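Local coordinates for protein probable tRNA pseudouridine synthase D (Methanosarcina mazei, PDB 1Z2Z) that probably converts uridine 13 of transfer RNAs into pseudouridine, as a member of the TruD family of pseudouridine synthases, at residues A[65-70]-A[108-113]; A[70-75]-A[95-100]. All blocks are in the same frame, centred on the assembly; numbering follows the deposited sequence.

Contact 1 of 2, residues A[65-70]-A[108-113]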
loop_
_atom_site.group_PDB
_atom_site.type_symbol
_atom_site.label_atom_id
_atom_site.label_comp_id
_atom_site.label_asym_id
_atom_site.label_seq_id
_atom_site.Cartn_x
_atom_site.Cartn_y
_atom_site.Cartn_z
ATOM N N THR A 65 13.939 1.468 18.479
ATOM C CA THR A 65 13.769 2.773 19.090
ATOM C C THR A 65 13.486 2.587 20.572
ATOM O O THR A 65 13.927 3.376 21.402
ATOM C CB THR A 65 12.603 3.543 18.413
ATOM O OG1 THR A 65 11.390 2.794 18.547
ATOM C CG2 THR A 65 12.886 3.726 16.932
ATOM N N ARG A 66 12.755 1.541 20.918
ATOM C CA ARG A 66 12.466 1.318 22.326
ATOM C C ARG A 66 13.770 0.913 23.047
ATOM O O ARG A 66 13.923 1.153 24.245
ATOM C CB ARG A 66 11.400 0.239 22.482
ATOM C CG ARG A 66 10.850 0.140 23.883
ATOM C CD ARG A 66 11.207 -1.181 24.495
ATOM N NE ARG A 66 10.063 -2.057 24.693
ATOM C CZ ARG A 66 10.176 -3.372 24.834
ATOM N NH1 ARG A 66 11.374 -3.931 24.791
ATOM N NH2 ARG A 66 9.106 -4.133 25.032
ATOM N N THR A 67 14.701 0.308 22.303
ATOM C CA THR A 67 15.988 -0.096 22.846
ATOM C C THR A 67 16.879 1.135 22.978
ATOM O O THR A 67 17.484 1.363 24.020
ATOM C CB THR A 67 16.686 -1.154 21.937
ATOM O OG1 THR A 67 16.021 -2.407 22.075
ATOM C CG2 THR A 67 18.145 -1.342 22.315
ATOM N N LEU A 68 16.966 1.942 21.932
ATOM C CA LEU A 68 17.791 3.132 22.036
ATOM C C LEU A 68 17.234 4.069 23.086
ATOM O O LEU A 68 17.999 4.707 23.802
ATOM C CB LEU A 68 17.858 3.880 20.713
ATOM C CG LEU A 68 18.609 3.188 19.592
ATOM C CD1 LEU A 68 18.581 4.110 18.394
ATOM C CD2 LEU A 68 20.062 2.894 20.013
ATOM N N SER A 69 15.910 4.163 23.192
ATOM C CA SER A 69 15.366 5.070 24.190
ATOM C C SER A 69 15.748 4.631 25.606
ATOM O O SER A 69 15.887 5.469 26.487
ATOM C CB SER A 69 13.846 5.210 24.068
ATOM O OG SER A 69 13.165 4.240 24.826
ATOM N N ARG A 70 15.946 3.333 25.825
ATOM C CA ARG A 70 16.322 2.854 27.145
ATOM C C ARG A 70 17.790 3.167 27.454
ATOM O O ARG A 70 18.135 3.522 28.569
ATOM C CB ARG A 70 16.080 1.357 27.248
ATOM C CG ARG A 70 14.656 0.963 27.592
ATOM C CD ARG A 70 14.412 -0.472 27.130
ATOM N NE ARG A 70 13.154 -1.033 27.611
ATOM C CZ ARG A 70 12.617 -2.150 27.144
ATOM N NH1 ARG A 70 13.228 -2.828 26.174
ATOM N NH2 ARG A 70 11.469 -2.588 27.654
ATOM N N ILE A 108 27.741 2.832 21.172
ATOM C CA ILE A 108 26.597 1.922 21.166
ATOM C C ILE A 108 26.873 0.886 20.091
ATOM O O ILE A 108 27.077 1.224 18.920
ATOM C CB ILE A 108 25.292 2.659 20.808
ATOM C CG1 ILE A 108 24.984 3.724 21.858
ATOM C CG2 ILE A 108 24.146 1.680 20.716
ATOM C CD1 ILE A 108 23.733 4.516 21.562
ATOM N N HIS A 109 26.892 -0.376 20.490
ATOM C CA HIS A 109 27.157 -1.466 19.559
ATOM C C HIS A 109 26.110 -2.537 19.769
ATOM O O HIS A 109 26.288 -3.431 20.592
ATOM C CB HIS A 109 28.549 -2.051 19.810
ATOM C CG HIS A 109 29.651 -1.045 19.689
ATOM N ND1 HIS A 109 30.073 -0.546 18.472
ATOM C CD2 HIS A 109 30.378 -0.399 20.632
ATOM C CE1 HIS A 109 31.011 0.361 18.674
ATOM N NE2 HIS A 109 31.216 0.472 19.975
ATOM N N LEU A 110 25.005 -2.429 19.039
ATOM C CA LEU A 110 23.943 -3.409 19.145
ATOM C C LEU A 110 24.140 -4.468 18.072
ATOM O O LEU A 110 24.806 -4.222 17.072
ATOM C CB LEU A 110 22.594 -2.727 19.002
ATOM C CG LEU A 110 22.181 -2.044 20.310
ATOM C CD1 LEU A 110 21.159 -0.947 20.030
ATOM C CD2 LEU A 110 21.618 -3.094 21.264
ATOM N N LYS A 111 23.583 -5.652 18.287
ATOM C CA LYS A 111 23.750 -6.718 17.326
ATOM C C LYS A 111 22.862 -6.526 16.102
ATOM O O LYS A 111 21.640 -6.415 16.214
ATOM C CB LYS A 111 23.466 -8.075 17.973
ATOM C CG LYS A 111 23.927 -9.266 17.133
ATOM C CD LYS A 111 23.380 -10.582 17.664
ATOM C CE LYS A 111 23.702 -11.765 16.745
ATOM N NZ LYS A 111 22.931 -11.796 15.460
ATOM N N ASP A 112 23.494 -6.493 14.936
ATOM C CA ASP A 112 22.801 -6.323 13.669
ATOM C C ASP A 112 22.243 -4.909 13.534
ATOM O O ASP A 112 21.165 -4.689 12.982
ATOM C CB ASP A 112 21.689 -7.375 13.515
ATOM C CG ASP A 112 22.232 -8.769 13.150
ATOM O OD1 ASP A 112 23.402 -8.863 12.698
ATOM O OD2 ASP A 112 21.484 -9.768 13.296
ATOM N N ILE A 113 23.007 -3.950 14.035
ATOM C CA ILE A 113 22.625 -2.558 13.979
ATOM C C ILE A 113 23.893 -1.791 13.769
ATOM O O ILE A 113 24.908 -2.078 14.387
ATOM C CB ILE A 113 21.997 -2.102 15.289
ATOM C CG1 ILE A 113 20.677 -2.846 15.497
ATOM C CG2 ILE A 113 21.824 -0.585 15.289
ATOM C CD1 ILE A 113 19.592 -2.472 14.508
#
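T67, L68, I108 and L110 meet through methyl groups alone, while the flat groups alongside, the guanidinium groups of R66 and R70, lie close together on the helix itself with their planes steeply inclined. CD of R66 is modelled above the centre of one face of the R70 guanidinium, and NH2 of R70 over a face of R66, offset toward its rim; this whole placement of two like charges is doubtful. Across the contact L110 is the shared partner. Its CD1 meets CG2 of T67 tip to tip at 3.8 Å, and the same methyl, L110 CD1, lies 4.0 Å from CD2 of L68, whose side chain crosses the leucine obliquely. In T67 (chi1 -73°) OG1 lies beside the backbone N and bonds to O of H63 one turn back; CG2, anti to that N, is the branch turned to L110. L68 also reaches I108, CD2 to CD1 being 4.3 Å. Beyond L110 the chain makes a type II turn to I113, in which D112 takes a positive phi and the carbonyl of K111 is bonded by W59. Helix 61-72 is thus packed against the loop that feeds strand 113-121 of the mixed sheet of the pseudouridine synthase fold.

Contact 2 of 2, residues A[70-75]-A[95-100]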
loop_
_atom_site.group_PDB
_atom_site.type_symbol
_atom_site.label_atom_id
_atom_site.label_comp_id
_atom_site.label_asym_id
_atom_site.label_seq_id
_atom_site.Cartn_x
_atom_site.Cartn_y
_atom_site.Cartn_z
ATOM N N ARG A 70 15.946 3.333 25.825
ATOM C CA ARG A 70 16.322 2.854 27.145
ATOM C C ARG A 70 17.790 3.167 27.454
ATOM O O ARG A 70 18.135 3.522 28.569
ATOM C CB ARG A 70 16.080 1.357 27.248
ATOM C CG ARG A 70 14.656 0.963 27.592
ATOM C CD ARG A 70 14.412 -0.472 27.130
ATOM N NE ARG A 70 13.154 -1.033 27.611
ATOM C CZ ARG A 70 12.617 -2.150 27.144
ATOM N NH1 ARG A 70 13.228 -2.828 26.174
ATOM N NH2 ARG A 70 11.469 -2.588 27.654
ATOM N N ILE A 71 18.635 3.058 26.442
ATOM C CA ILE A 71 20.063 3.308 26.553
ATOM C C ILE A 71 20.382 4.788 26.726
ATOM O O ILE A 71 21.371 5.162 27.381
ATOM C CB ILE A 71 20.772 2.800 25.277
ATOM C CG1 ILE A 71 20.556 1.291 25.174
ATOM C CG2 ILE A 71 22.230 3.211 25.268
ATOM C CD1 ILE A 71 21.070 0.705 23.924
ATOM N N LEU A 72 19.572 5.637 26.105
ATOM C CA LEU A 72 19.781 7.075 26.202
ATOM C C LEU A 72 18.824 7.701 27.229
ATOM O O LEU A 72 18.878 8.902 27.465
ATOM C CB LEU A 72 19.577 7.728 24.827
ATOM C CG LEU A 72 20.413 7.267 23.635
ATOM C CD1 LEU A 72 19.713 7.699 22.356
ATOM C CD2 LEU A 72 21.817 7.838 23.702
ATOM N N GLN A 73 17.964 6.889 27.842
ATOM C CA GLN A 73 17.009 7.381 28.837
ATOM C C GLN A 73 16.301 8.649 28.367
ATOM O O GLN A 73 16.488 9.722 28.943
ATOM C CB GLN A 73 17.694 7.685 30.173
ATOM C CG GLN A 73 18.384 6.514 30.821
ATOM C CD GLN A 73 17.441 5.478 31.359
ATOM O OE1 GLN A 73 16.783 5.691 32.367
ATOM N NE2 GLN A 73 17.372 4.341 30.693
ATOM N N VAL A 74 15.519 8.513 27.303
ATOM C CA VAL A 74 14.728 9.584 26.723
ATOM C C VAL A 74 13.448 8.902 26.273
ATOM O O VAL A 74 13.387 7.664 26.183
ATOM C CB VAL A 74 15.391 10.202 25.489
ATOM C CG1 VAL A 74 16.719 10.793 25.862
ATOM C CG2 VAL A 74 15.533 9.160 24.389
ATOM N N SER A 75 12.419 9.690 25.992
ATOM C CA SER A 75 11.155 9.098 25.556
ATOM C C SER A 75 11.297 8.574 24.128
ATOM O O SER A 75 12.183 8.988 23.385
ATOM C CB SER A 75 10.036 10.132 25.627
ATOM O OG SER A 75 10.135 11.052 24.556
ATOM N N ILE A 95 17.567 8.881 10.579
ATOM C CA ILE A 95 16.749 9.077 11.762
ATOM C C ILE A 95 17.264 10.279 12.537
ATOM O O ILE A 95 18.330 10.831 12.230
ATOM C CB ILE A 95 16.767 7.848 12.710
ATOM C CG1 ILE A 95 18.172 7.624 13.272
ATOM C CG2 ILE A 95 16.259 6.612 11.983
ATOM C CD1 ILE A 95 18.188 6.685 14.513
ATOM N N SER A 96 16.505 10.711 13.527
ATOM C CA SER A 96 16.959 11.834 14.327
ATOM C C SER A 96 16.832 11.460 15.789
ATOM O O SER A 96 15.925 10.717 16.182
ATOM C CB SER A 96 16.146 13.097 14.031
ATOM O OG SER A 96 14.842 12.986 14.568
ATOM N N ILE A 97 17.760 11.976 16.584
ATOM C CA ILE A 97 17.790 11.709 18.013
ATOM C C ILE A 97 17.974 13.015 18.743
ATOM O O ILE A 97 18.951 13.737 18.516
ATOM C CB ILE A 97 18.960 10.785 18.386
ATOM C CG1 ILE A 97 18.934 9.514 17.518
ATOM C CG2 ILE A 97 18.870 10.442 19.860
ATOM C CD1 ILE A 97 20.081 8.560 17.782
ATOM N N PHE A 98 17.037 13.309 19.631
ATOM C CA PHE A 98 17.067 14.551 20.375
ATOM C C PHE A 98 18.098 14.607 21.477
ATOM O O PHE A 98 18.275 13.662 22.261
ATOM C CB PHE A 98 15.681 14.845 20.966
ATOM C CG PHE A 98 15.648 16.018 21.911
ATOM C CD1 PHE A 98 15.310 15.845 23.240
ATOM C CD2 PHE A 98 15.941 17.301 21.466
ATOM C CE1 PHE A 98 15.252 16.944 24.115
ATOM C CE2 PHE A 98 15.884 18.401 22.337
ATOM C CZ PHE A 98 15.544 18.221 23.656
ATOM N N ASP A 99 18.793 15.733 21.513
ATOM C CA ASP A 99 19.774 15.978 22.549
ATOM C C ASP A 99 20.757 14.834 22.772
ATOM O O ASP A 99 20.859 14.277 23.872
ATOM C CB ASP A 99 19.023 16.292 23.839
ATOM C CG ASP A 99 19.943 16.659 24.969
ATOM O OD1 ASP A 99 21.125 16.961 24.679
ATOM O OD2 ASP A 99 19.463 16.648 26.134
ATOM N N THR A 100 21.476 14.480 21.721
ATOM C CA THR A 100 22.463 13.423 21.816
ATOM C C THR A 100 23.658 13.835 20.990
ATOM O O THR A 100 23.509 14.366 19.883
ATOM C CB THR A 100 21.938 12.086 21.276
ATOM O OG1 THR A 100 20.787 11.679 22.027
ATOM C CG2 THR A 100 23.026 11.011 21.389
#
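L72 supplies the apolar bridge, its two methyls splitting between I97 and T100. CD1 lies 3.8 Å from CG2 of I97, the short branch of the isoleucine, and the two side chains cross at about a right angle. CD2 of L72 takes the second partner, CG2 of T100, at 4.1 Å, again with the chains running nearly perpendicular. In the leucine chi1 (-57°) sets CG beside the backbone N, and chi2 (161°) then turns the fork to send CD1 and CD2 to different partners. I97 and T100 present their methyls in the same way, CG2 of each being anti to its own backbone N. V74 is a looser neighbour: its side chain points toward 95-100 without coming into close contact.

The contact thus packs the C-terminal end of helix 61-72 against the last residues of strand 90-98 and the loop after it, on the mixed sheet that pseudouridine synthases share. At this end the strand's neighbours are 49-57 and 79-81, and I97 also packs on V52 and I79 of these two.

Ring contacts stay on the strand side. One face of F98 has CB of D99 over its centre, 3.7 Å above the plane, and the ring also meets that of Y49 with the planes inclined at about 55°.

Polar contacts stay within each segment or run to other parts of the chain. Q73 leaves the helix with a positive phi, and its NE2 turns back to the carbonyl oxygen of R70, although the length modelled for that bond is doubtfully short. D99 likewise has a positive phi at the strand end, and beyond it the carbonyl oxygen of T100 accepts a hydrogen bond from NH2 of R120.

Overall arrangement
From the N terminus the chain enters helix 61-72, which supplies the first segment of both contacts; R70 belongs to each. It then runs through strands 79-81 and 90-98, with the predicted nucleophile D86 between them, and contact 2 closes this shorter loop by returning the strand end to the helix end. Continuing past helix 102-105, it reaches 108-113, where contact 1 closes a longer loop that encloses the shorter one without crossing it. The centres lie about 10 Å apart, and I71, next to L72 of contact 2, packs against I108 and L110 of contact 1. Together they hold one helix to both a sheet strand and the loop leading into strand 113-121.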